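Local coordinates for regulator of nonsense transcripts 2 (Homo sapiens, PDB 4CEK), which acts in nonsense-mediated mRNA decay, probably as an adaptor between the UPF1 and UPF3 factors, at residues 156-164 / 209-219; 254-265 / 299-307. All blocks are in the same frame, centred on the assembly; numbering follows the deposited sequence.

Both contacts lie in the all-helical MIF4G domain and follow one another along the chain: the pairing of 156-164 with 209-219 is complete before that of 254-265 with 299-307 begins. Contact 1 is the more central, about 8 Å from the centre of the chain against about 16 Å for contact 2, and the two contact centres are about 20 Å apart. Helix 210-225 and helix 247-266 join them directly. Asn-214 OD1 and Thr-255 OG1 make a probable, weak hydrogen bond at 2.9 Å, and Arg-218 CG packs on Thr-255 CG2 at 3.5 Å. Contact 1 joins a loop after helix 148-159 to helix 210-225, and contact 2 joins helix 247-266 to 292-305, the last helix of the construct.

Contact 1 (156-164 / 209-219)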
loop_
_atom_site.group_PDB
_atom_site.type_symbol
_atom_site.label_atom_id
_atom_site.label_comp_id
_atom_site.label_asym_id
_atom_site.label_seq_id
_atom_site.Cartn_x
_atom_site.Cartn_y
_atom_site.Cartn_z
ATOM N N ARG A 156 -4.871 -6.994 -10.042
ATOM C CA ARG A 156 -3.762 -7.922 -10.056
ATOM C C ARG A 156 -2.481 -7.290 -10.586
ATOM O O ARG A 156 -1.380 -7.617 -10.131
ATOM C CB ARG A 156 -4.127 -9.169 -10.862
ATOM C CG ARG A 156 -5.204 -10.013 -10.198
ATOM C CD ARG A 156 -5.657 -11.159 -11.102
ATOM N NE ARG A 156 -6.959 -11.681 -10.701
ATOM C CZ ARG A 156 -7.502 -12.824 -11.139
ATOM N NH1 ARG A 156 -6.874 -13.605 -12.002
ATOM N NH2 ARG A 156 -8.691 -13.191 -10.699
ATOM N N ALA A 157 -2.610 -6.374 -11.537
ATOM C CA ALA A 157 -1.437 -5.637 -12.031
ATOM C C ALA A 157 -0.929 -4.659 -10.984
ATOM O O ALA A 157 0.271 -4.489 -10.845
ATOM C CB ALA A 157 -1.729 -4.908 -13.337
ATOM N N LEU A 158 -1.824 -4.005 -10.259
ATOM C CA LEU A 158 -1.415 -3.161 -9.135
ATOM C C LEU A 158 -0.666 -3.982 -8.061
ATOM O O LEU A 158 0.344 -3.539 -7.552
ATOM C CB LEU A 158 -2.620 -2.465 -8.535
ATOM C CG LEU A 158 -3.376 -1.555 -9.494
ATOM C CD1 LEU A 158 -4.472 -0.811 -8.760
ATOM C CD2 LEU A 158 -2.397 -0.571 -10.117
ATOM N N PHE A 159 -1.117 -5.208 -7.781
ATOM C CA PHE A 159 -0.570 -5.997 -6.675
ATOM C C PHE A 159 0.834 -6.523 -6.988
ATOM O O PHE A 159 1.666 -6.678 -6.079
ATOM C CB PHE A 159 -1.515 -7.158 -6.333
ATOM C CG PHE A 159 -0.997 -8.079 -5.258
ATOM C CD1 PHE A 159 -1.150 -7.755 -3.911
ATOM C CD2 PHE A 159 -0.374 -9.273 -5.588
ATOM C CE1 PHE A 159 -0.696 -8.607 -2.913
ATOM C CE2 PHE A 159 0.080 -10.128 -4.600
ATOM C CZ PHE A 159 -0.085 -9.802 -3.246
ATOM N N ILE A 160 1.114 -6.810 -8.259
ATOM C CA ILE A 160 2.451 -7.290 -8.618
ATOM C C ILE A 160 3.414 -6.160 -8.976
ATOM O O ILE A 160 4.380 -6.427 -9.663
ATOM C CB ILE A 160 2.480 -8.372 -9.745
ATOM C CG1 ILE A 160 1.910 -7.838 -11.055
ATOM C CG2 ILE A 160 1.744 -9.636 -9.316
ATOM C CD1 ILE A 160 1.916 -8.863 -12.171
ATOM N N VAL A 161 3.183 -4.925 -8.524
ATOM C CA VAL A 161 4.251 -3.903 -8.562
ATOM C C VAL A 161 5.590 -4.546 -8.195
ATOM O O VAL A 161 5.681 -5.232 -7.186
ATOM C CB VAL A 161 4.101 -2.736 -7.550
ATOM C CG1 VAL A 161 3.750 -1.449 -8.241
ATOM C CG2 VAL A 161 3.131 -3.048 -6.424
ATOM N N PRO A 162 6.627 -4.339 -9.011
ATOM C CA PRO A 162 7.946 -4.863 -8.606
ATOM C C PRO A 162 8.584 -4.110 -7.401
ATOM O O PRO A 162 8.402 -2.890 -7.250
ATOM C CB PRO A 162 8.780 -4.692 -9.867
ATOM C CG PRO A 162 8.141 -3.552 -10.591
ATOM C CD PRO A 162 6.670 -3.653 -10.316
ATOM N N ARG A 163 9.320 -4.839 -6.556
ATOM C CA ARG A 163 10.003 -4.240 -5.381
ATOM C C ARG A 163 10.994 -3.124 -5.741
ATOM O O ARG A 163 11.259 -2.239 -4.935
ATOM C CB ARG A 163 10.731 -5.317 -4.549
ATOM C CG ARG A 163 11.981 -5.918 -5.197
ATOM C CD ARG A 163 12.692 -6.923 -4.285
ATOM N NE ARG A 163 13.551 -7.825 -5.060
ATOM C CZ ARG A 163 13.252 -9.083 -5.395
ATOM N NH1 ARG A 163 12.109 -9.661 -5.021
ATOM N NH2 ARG A 163 14.118 -9.787 -6.114
ATOM N N GLN A 164 11.511 -3.179 -6.964
ATOM C CA GLN A 164 12.489 -2.232 -7.474
ATOM C C GLN A 164 11.853 -0.907 -7.962
ATOM O O GLN A 164 12.568 0.023 -8.368
ATOM C CB GLN A 164 13.303 -2.899 -8.599
ATOM C CG GLN A 164 13.513 -4.422 -8.456
ATOM C CD GLN A 164 12.475 -5.258 -9.227
ATOM O OE1 GLN A 164 12.029 -4.871 -10.311
ATOM N NE2 GLN A 164 12.095 -6.409 -8.670
ATOM N N ASN A 209 12.947 -12.698 1.640
ATOM C CA ASN A 209 13.706 -11.435 1.693
ATOM C C ASN A 209 12.971 -10.246 2.313
ATOM O O ASN A 209 11.832 -9.962 1.938
ATOM C CB ASN A 209 14.195 -11.045 0.279
ATOM C CG ASN A 209 13.076 -11.038 -0.775
ATOM O OD1 ASN A 209 11.886 -11.131 -0.451
ATOM N ND2 ASN A 209 13.465 -10.937 -2.049
ATOM N N ILE A 210 13.633 -9.539 3.234
ATOM C CA ILE A 210 13.015 -8.383 3.922
ATOM C C ILE A 210 12.506 -7.317 2.934
ATOM O O ILE A 210 11.551 -6.598 3.230
ATOM C CB ILE A 210 13.959 -7.728 4.978
ATOM C CG1 ILE A 210 13.194 -6.746 5.900
ATOM C CG2 ILE A 210 15.103 -6.985 4.303
ATOM C CD1 ILE A 210 12.041 -7.338 6.676
ATOM N N GLU A 211 13.121 -7.250 1.755
ATOM C CA GLU A 211 12.772 -6.242 0.755
ATOM C C GLU A 211 11.372 -6.381 0.138
ATOM O O GLU A 211 10.733 -5.360 -0.146
ATOM C CB GLU A 211 13.809 -6.249 -0.358
ATOM C CG GLU A 211 13.811 -4.971 -1.171
ATOM C CD GLU A 211 15.110 -4.770 -1.913
ATOM O OE1 GLU A 211 16.176 -5.102 -1.342
ATOM O OE2 GLU A 211 15.050 -4.276 -3.061
ATOM N N THR A 212 10.915 -7.619 -0.086
ATOM C CA THR A 212 9.521 -7.876 -0.509
ATOM C C THR A 212 8.540 -7.524 0.600
ATOM O O THR A 212 7.527 -6.910 0.364
ATOM C CB THR A 212 9.262 -9.359 -0.845
ATOM O OG1 THR A 212 10.202 -9.805 -1.826
ATOM C CG2 THR A 212 7.835 -9.547 -1.362
ATOM N N LYS A 213 8.863 -7.924 1.818
ATOM C CA LYS A 213 8.016 -7.654 2.966
ATOM C C LYS A 213 7.782 -6.128 3.082
ATOM O O LYS A 213 6.653 -5.660 3.322
ATOM C CB LYS A 213 8.672 -8.227 4.222
ATOM C CG LYS A 213 9.006 -9.713 4.113
ATOM C CD LYS A 213 9.706 -10.253 5.365
ATOM C CE LYS A 213 9.483 -11.750 5.578
ATOM N NZ LYS A 213 9.646 -12.170 7.005
ATOM N N ASN A 214 8.859 -5.363 2.890
ATOM C CA ASN A 214 8.812 -3.898 2.942
ATOM C C ASN A 214 7.961 -3.283 1.810
ATOM O O ASN A 214 7.286 -2.298 2.044
ATOM C CB ASN A 214 10.245 -3.310 2.968
ATOM C CG ASN A 214 10.956 -3.480 4.336
ATOM O OD1 ASN A 214 10.323 -3.685 5.394
ATOM N ND2 ASN A 214 12.293 -3.381 4.312
ATOM N N LYS A 215 7.953 -3.888 0.614
ATOM C CA LYS A 215 7.032 -3.500 -0.440
ATOM C C LYS A 215 5.584 -3.653 0.047
ATOM O O LYS A 215 4.787 -2.724 -0.094
ATOM C CB LYS A 215 7.204 -4.367 -1.701
ATOM C CG LYS A 215 6.310 -3.948 -2.889
ATOM C CD LYS A 215 5.814 -5.103 -3.779
ATOM C CE LYS A 215 4.760 -5.981 -3.101
ATOM N NZ LYS A 215 3.312 -5.742 -3.437
ATOM N N THR A 216 5.238 -4.816 0.604
ATOM C CA THR A 216 3.872 -5.036 1.072
ATOM C C THR A 216 3.502 -3.982 2.099
ATOM O O THR A 216 2.448 -3.375 2.003
ATOM C CB THR A 216 3.680 -6.425 1.703
ATOM O OG1 THR A 216 3.846 -7.441 0.716
ATOM C CG2 THR A 216 2.309 -6.554 2.294
ATOM N N VAL A 217 4.378 -3.771 3.082
ATOM C CA VAL A 217 4.092 -2.862 4.184
ATOM C C VAL A 217 4.062 -1.429 3.703
ATOM O O VAL A 217 3.216 -0.671 4.157
ATOM C CB VAL A 217 5.089 -3.046 5.365
ATOM C CG1 VAL A 217 5.232 -1.764 6.158
ATOM C CG2 VAL A 217 4.637 -4.170 6.279
ATOM N N ARG A 218 4.924 -1.049 2.761
ATOM C CA ARG A 218 4.843 0.312 2.180
ATOM C C ARG A 218 3.527 0.576 1.431
ATOM O O ARG A 218 2.949 1.662 1.558
ATOM C CB ARG A 218 6.012 0.603 1.229
ATOM C CG ARG A 218 7.353 0.794 1.932
ATOM C CD ARG A 218 8.411 1.304 0.975
ATOM N NE ARG A 218 9.723 0.722 1.264
ATOM C CZ ARG A 218 10.680 1.296 2.000
ATOM N NH1 ARG A 218 10.496 2.498 2.553
ATOM N NH2 ARG A 218 11.831 0.652 2.194
ATOM N N PHE A 219 3.056 -0.425 0.684
ATOM C CA PHE A 219 1.797 -0.316 -0.076
ATOM C C PHE A 219 0.644 -0.122 0.895
ATOM O O PHE A 219 -0.102 0.803 0.748
ATOM C CB PHE A 219 1.583 -1.556 -0.968
ATOM C CG PHE A 219 0.840 -1.289 -2.272
ATOM C CD1 PHE A 219 0.062 -0.125 -2.469
ATOM C CD2 PHE A 219 0.931 -2.213 -3.336
ATOM C CE1 PHE A 219 -0.606 0.103 -3.662
ATOM C CE2 PHE A 219 0.234 -1.990 -4.531
ATOM C CZ PHE A 219 -0.529 -0.829 -4.694
#
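Lys-215 NZ reaches across to the carbonyl oxygen of Phe-159 in a weak hydrogen bond of 3.3 Å, in the all-helical MIF4G fold where the end of helix 148-159 and the turn after it meet helix 210-225. The same ammonium stands above the Phe-159 ring, though at 5.1 Å from NZ to the centroid the attraction is slight at most, and Glu-91 adds a distant, weak ion pair. CG of Lys-215 leaves anti to the backbone N (chi1 -177°), and the bends further along the chain carry CD past Val-161 O and fold NZ back to the helix end.

Nearer the start of helix 210-225, the extended side chain of Arg-163 reaches in from the loop. Its CD lies 3.8 Å from Glu-211 OE2, while NE and that oxygen, opposite in charge, stay too far apart for a salt bridge. Over one guanidinium face stands ND2 of the poorly ordered N-cap residue Asn-209, with Gln-164 NE2 towards the other face. With an alanine here, the Glu-211 carboxylate would probably lose its nearby positive charge and the Asn-209 amide the flat group it stands over.

At the other end a valine and a backbone carbonyl meet the Phe-219 ring. Tyr-172 of helix 169-179 also touches Val-161, whose CG2 meets Phe-219 CE2 at 3.6 Å, oblique to the ring. The edge of that ring is turned to helix 148-159, with Leu-158 O in the ring plane, 3.4 Å from Phe-219 CE2.

Contact 2 (254-265 / 299-307); sequences CTLLETCGRFLF and ENAYYYCNP
Arg-262 and Tyr-304 supply the polar and cation-pi part of the contact. The guanidinium lies flat on the tyrosine ring, planes 12° apart and Arg-262 CZ 3.7 Å from the ring centroid. Its NE also donates to Tyr-304 O at 2.7 Å in a bent bond, the oxygen tilted from the guanidinium plane and the N-H...O angle 140°. NH2 adds a weak bond to the same oxygen, so one arginine both stacks on the ring and donates to the backbone oxygen of the same residue, in the last turn of helix 292-305. NH1 is taken by a salt bridge to Glu-10. The ring is brought back over Arg-262 by its CG standing anti to the backbone N.

Apolar contacts fill the space between the helices. Ala-301 CB touches Cys-254 SG at 3.9 Å, and Cys-305 SG sits against Leu-257 CB and, at 3.8 Å, Gly-261 CA, where a beta carbon would collide with the sulfur.

A CH-pi contact closes the C-terminal end: Asn-306 CB lies over a face of the Phe-265 ring, 4.3 Å from its centroid.

The axes of 254-265 and 299-305 approach to 9.2 Å and cross at -30°, a near-parallel pairing of alternate helices, with helix 268-287 between them in sequence, as in the stacked helical hairpins of MIF4G domains.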
loop_
_atom_site.group_PDB
_atom_site.type_symbol
_atom_site.label_atom_id
_atom_site.label_comp_id
_atom_site.label_asym_id
_atom_site.label_seq_id
_atom_site.Cartn_x
_atom_site.Cartn_y
_atom_site.Cartn_z
ATOM N N CYS A 254 8.983 -0.590 11.287
ATOM C CA CYS A 254 9.683 0.682 11.135
ATOM C C CYS A 254 9.438 1.216 9.756
ATOM O O CYS A 254 9.217 2.430 9.591
ATOM C CB CYS A 254 11.222 0.557 11.435
ATOM S SG CYS A 254 11.597 0.215 13.210
ATOM N N THR A 255 9.462 0.332 8.754
ATOM C CA THR A 255 8.970 0.694 7.398
ATOM C C THR A 255 7.518 1.204 7.423
ATOM O O THR A 255 7.210 2.268 6.855
ATOM C CB THR A 255 9.048 -0.466 6.441
ATOM O OG1 THR A 255 10.350 -1.058 6.534
ATOM C CG2 THR A 255 8.773 0.024 5.007
ATOM N N LEU A 256 6.637 0.488 8.121
ATOM C CA LEU A 256 5.244 0.923 8.190
ATOM C C LEU A 256 5.182 2.318 8.757
ATOM O O LEU A 256 4.502 3.189 8.190
ATOM C CB LEU A 256 4.376 -0.034 9.045
ATOM C CG LEU A 256 2.864 0.235 9.162
ATOM C CD1 LEU A 256 2.256 0.294 7.759
ATOM C CD2 LEU A 256 2.201 -0.863 9.967
ATOM N N LEU A 257 5.879 2.551 9.871
ATOM C CA LEU A 257 5.807 3.881 10.540
ATOM C C LEU A 257 6.462 5.029 9.735
ATOM O O LEU A 257 5.991 6.155 9.759
ATOM C CB LEU A 257 6.377 3.812 11.964
ATOM C CG LEU A 257 5.628 2.936 12.970
ATOM C CD1 LEU A 257 6.498 2.542 14.194
ATOM C CD2 LEU A 257 4.391 3.703 13.366
ATOM N N GLU A 258 7.516 4.738 8.992
ATOM C CA GLU A 258 8.083 5.716 8.071
ATOM C C GLU A 258 7.090 6.115 6.962
ATOM O O GLU A 258 7.085 7.252 6.498
ATOM C CB GLU A 258 9.322 5.172 7.383
ATOM C CG GLU A 258 10.619 5.097 8.181
ATOM C CD GLU A 258 11.737 4.495 7.320
ATOM O OE1 GLU A 258 11.803 4.866 6.114
ATOM O OE2 GLU A 258 12.511 3.632 7.812
ATOM N N THR A 259 6.268 5.162 6.531
ATOM C CA THR A 259 5.357 5.380 5.431
ATOM C C THR A 259 4.136 6.153 5.940
ATOM O O THR A 259 3.734 7.079 5.301
ATOM C CB THR A 259 4.967 4.038 4.745
ATOM O OG1 THR A 259 6.147 3.278 4.413
ATOM C CG2 THR A 259 4.153 4.279 3.456
ATOM N N CYS A 260 3.533 5.783 7.070
ATOM C CA CYS A 260 2.261 6.425 7.512
ATOM C C CYS A 260 2.144 6.739 8.983
ATOM O O CYS A 260 1.084 7.164 9.411
ATOM C CB CYS A 260 1.046 5.566 7.145
ATOM S SG CYS A 260 0.873 3.975 8.030
ATOM N N GLY A 261 3.220 6.594 9.754
ATOM C CA GLY A 261 3.206 6.886 11.195
ATOM C C GLY A 261 2.813 8.320 11.526
ATOM O O GLY A 261 2.106 8.559 12.504
ATOM N N ARG A 262 3.254 9.296 10.739
ATOM C CA ARG A 262 2.890 10.671 11.064
ATOM C C ARG A 262 1.430 10.913 10.817
ATOM O O ARG A 262 0.791 11.596 11.608
ATOM C CB ARG A 262 3.724 11.691 10.298
ATOM C CG ARG A 262 5.093 11.912 10.910
ATOM C CD ARG A 262 6.053 12.454 9.870
ATOM N NE ARG A 262 7.326 12.845 10.451
ATOM C CZ ARG A 262 8.323 13.414 9.778
ATOM N NH1 ARG A 262 8.206 13.674 8.472
ATOM N NH2 ARG A 262 9.444 13.729 10.421
ATOM N N PHE A 263 0.907 10.363 9.724
ATOM C CA PHE A 263 -0.530 10.428 9.444
ATOM C C PHE A 263 -1.315 9.883 10.622
ATOM O O PHE A 263 -2.260 10.519 11.108
ATOM C CB PHE A 263 -0.856 9.674 8.143
ATOM C CG PHE A 263 -2.334 9.621 7.806
ATOM C CD1 PHE A 263 -2.943 10.661 7.142
ATOM C CD2 PHE A 263 -3.096 8.490 8.117
ATOM C CE1 PHE A 263 -4.310 10.600 6.817
ATOM C CE2 PHE A 263 -4.462 8.423 7.812
ATOM C CZ PHE A 263 -5.071 9.474 7.159
ATOM N N LEU A 264 -0.883 8.740 11.137
ATOM C CA LEU A 264 -1.569 8.136 12.272
ATOM C C LEU A 264 -1.405 8.921 13.548
ATOM O O LEU A 264 -2.366 9.062 14.343
ATOM C CB LEU A 264 -1.085 6.728 12.501
ATOM C CG LEU A 264 -1.395 5.653 11.439
ATOM C CD1 LEU A 264 -0.602 4.399 11.792
ATOM C CD2 LEU A 264 -2.891 5.324 11.300
ATOM N N PHE A 265 -0.183 9.405 13.786
ATOM C CA PHE A 265 0.122 10.114 15.041
ATOM C C PHE A 265 -0.581 11.477 15.035
ATOM O O PHE A 265 -1.152 11.876 16.010
ATOM C CB PHE A 265 1.648 10.247 15.247
ATOM C CG PHE A 265 2.036 10.856 16.559
ATOM C CD1 PHE A 265 2.151 10.079 17.683
ATOM C CD2 PHE A 265 2.285 12.207 16.662
ATOM C CE1 PHE A 265 2.504 10.637 18.914
ATOM C CE2 PHE A 265 2.651 12.779 17.891
ATOM C CZ PHE A 265 2.749 11.987 19.021
ATOM N N GLU A 299 14.375 3.519 17.538
ATOM C CA GLU A 299 14.560 4.946 17.887
ATOM C C GLU A 299 14.290 5.882 16.721
ATOM O O GLU A 299 13.542 6.844 16.845
ATOM C CB GLU A 299 15.982 5.185 18.426
ATOM C CG GLU A 299 16.150 4.564 19.798
ATOM C CD GLU A 299 17.580 4.413 20.251
ATOM O OE1 GLU A 299 18.507 4.685 19.497
ATOM O OE2 GLU A 299 17.777 4.018 21.408
ATOM N N ASN A 300 14.883 5.578 15.581
ATOM C CA ASN A 300 14.708 6.420 14.412
ATOM C C ASN A 300 13.244 6.514 13.928
ATOM O O ASN A 300 12.761 7.620 13.667
ATOM C CB ASN A 300 15.662 5.981 13.323
ATOM C CG ASN A 300 17.095 6.348 13.646
ATOM O OD1 ASN A 300 17.353 7.121 14.598
ATOM N ND2 ASN A 300 18.044 5.781 12.888
ATOM N N ALA A 301 12.524 5.385 13.924
ATOM C CA ALA A 301 11.103 5.397 13.572
ATOM C C ALA A 301 10.317 6.182 14.583
ATOM O O ALA A 301 9.414 6.944 14.211
ATOM C CB ALA A 301 10.533 3.985 13.443
ATOM N N TYR A 302 10.630 6.002 15.862
ATOM C CA TYR A 302 9.970 6.773 16.917
ATOM C C TYR A 302 10.084 8.310 16.738
ATOM O O TYR A 302 9.050 9.048 16.750
ATOM C CB TYR A 302 10.486 6.330 18.277
ATOM C CG TYR A 302 9.917 7.094 19.484
ATOM C CD1 TYR A 302 10.517 8.267 19.962
ATOM C CD2 TYR A 302 8.811 6.625 20.155
ATOM C CE1 TYR A 302 10.014 8.937 21.066
ATOM C CE2 TYR A 302 8.305 7.282 21.256
ATOM C CZ TYR A 302 8.908 8.424 21.718
ATOM O OH TYR A 302 8.338 9.040 22.792
ATOM N N TYR A 303 11.323 8.784 16.583
ATOM C CA TYR A 303 11.615 10.235 16.495
ATOM C C TYR A 303 11.146 10.821 15.156
ATOM O O TYR A 303 10.848 12.015 15.047
ATOM C CB TYR A 303 13.114 10.495 16.699
ATOM C CG TYR A 303 13.578 10.203 18.129
ATOM C CD1 TYR A 303 13.019 10.873 19.219
ATOM C CD2 TYR A 303 14.520 9.264 18.384
ATOM C CE1 TYR A 303 13.413 10.616 20.509
ATOM C CE2 TYR A 303 14.926 8.987 19.667
ATOM C CZ TYR A 303 14.382 9.663 20.738
ATOM O OH TYR A 303 14.818 9.378 22.058
ATOM N N TYR A 304 11.060 9.961 14.150
ATOM C CA TYR A 304 10.433 10.323 12.893
ATOM C C TYR A 304 8.930 10.639 13.090
ATOM O O TYR A 304 8.481 11.639 12.555
ATOM C CB TYR A 304 10.636 9.216 11.839
ATOM C CG TYR A 304 10.071 9.591 10.496
ATOM C CD1 TYR A 304 8.729 9.367 10.201
ATOM C CD2 TYR A 304 10.864 10.192 9.526
ATOM C CE1 TYR A 304 8.186 9.731 8.978
ATOM C CE2 TYR A 304 10.339 10.550 8.290
ATOM C CZ TYR A 304 8.993 10.319 8.030
ATOM O OH TYR A 304 8.452 10.657 6.824
ATOM N N CYS A 305 8.167 9.826 13.853
ATOM C CA CYS A 305 6.728 10.125 14.121
ATOM C C CYS A 305 6.469 11.165 15.178
ATOM O O CYS A 305 5.480 11.889 15.111
ATOM C CB CYS A 305 5.958 8.882 14.608
ATOM S SG CYS A 305 6.141 7.506 13.507
ATOM N N ASN A 306 7.300 11.154 16.215
ATOM C CA ASN A 306 7.028 11.915 17.436
ATOM C C ASN A 306 8.324 12.652 17.803
ATOM O O ASN A 306 8.966 12.299 18.802
ATOM C CB ASN A 306 6.577 10.964 18.569
ATOM C CG ASN A 306 6.081 11.705 19.802
ATOM O OD1 ASN A 306 5.849 12.902 19.755
ATOM N ND2 ASN A 306 5.887 10.992 20.894
ATOM N N PRO A 307 8.734 13.627 16.959
ATOM C CA PRO A 307 9.921 14.460 17.186
ATOM C C PRO A 307 9.666 15.526 18.252
ATOM O O PRO A 307 9.950 15.298 19.420
ATOM C CB PRO A 307 10.126 15.156 15.836
ATOM C CG PRO A 307 8.751 15.275 15.278
ATOM C CD PRO A 307 8.004 14.053 15.747
#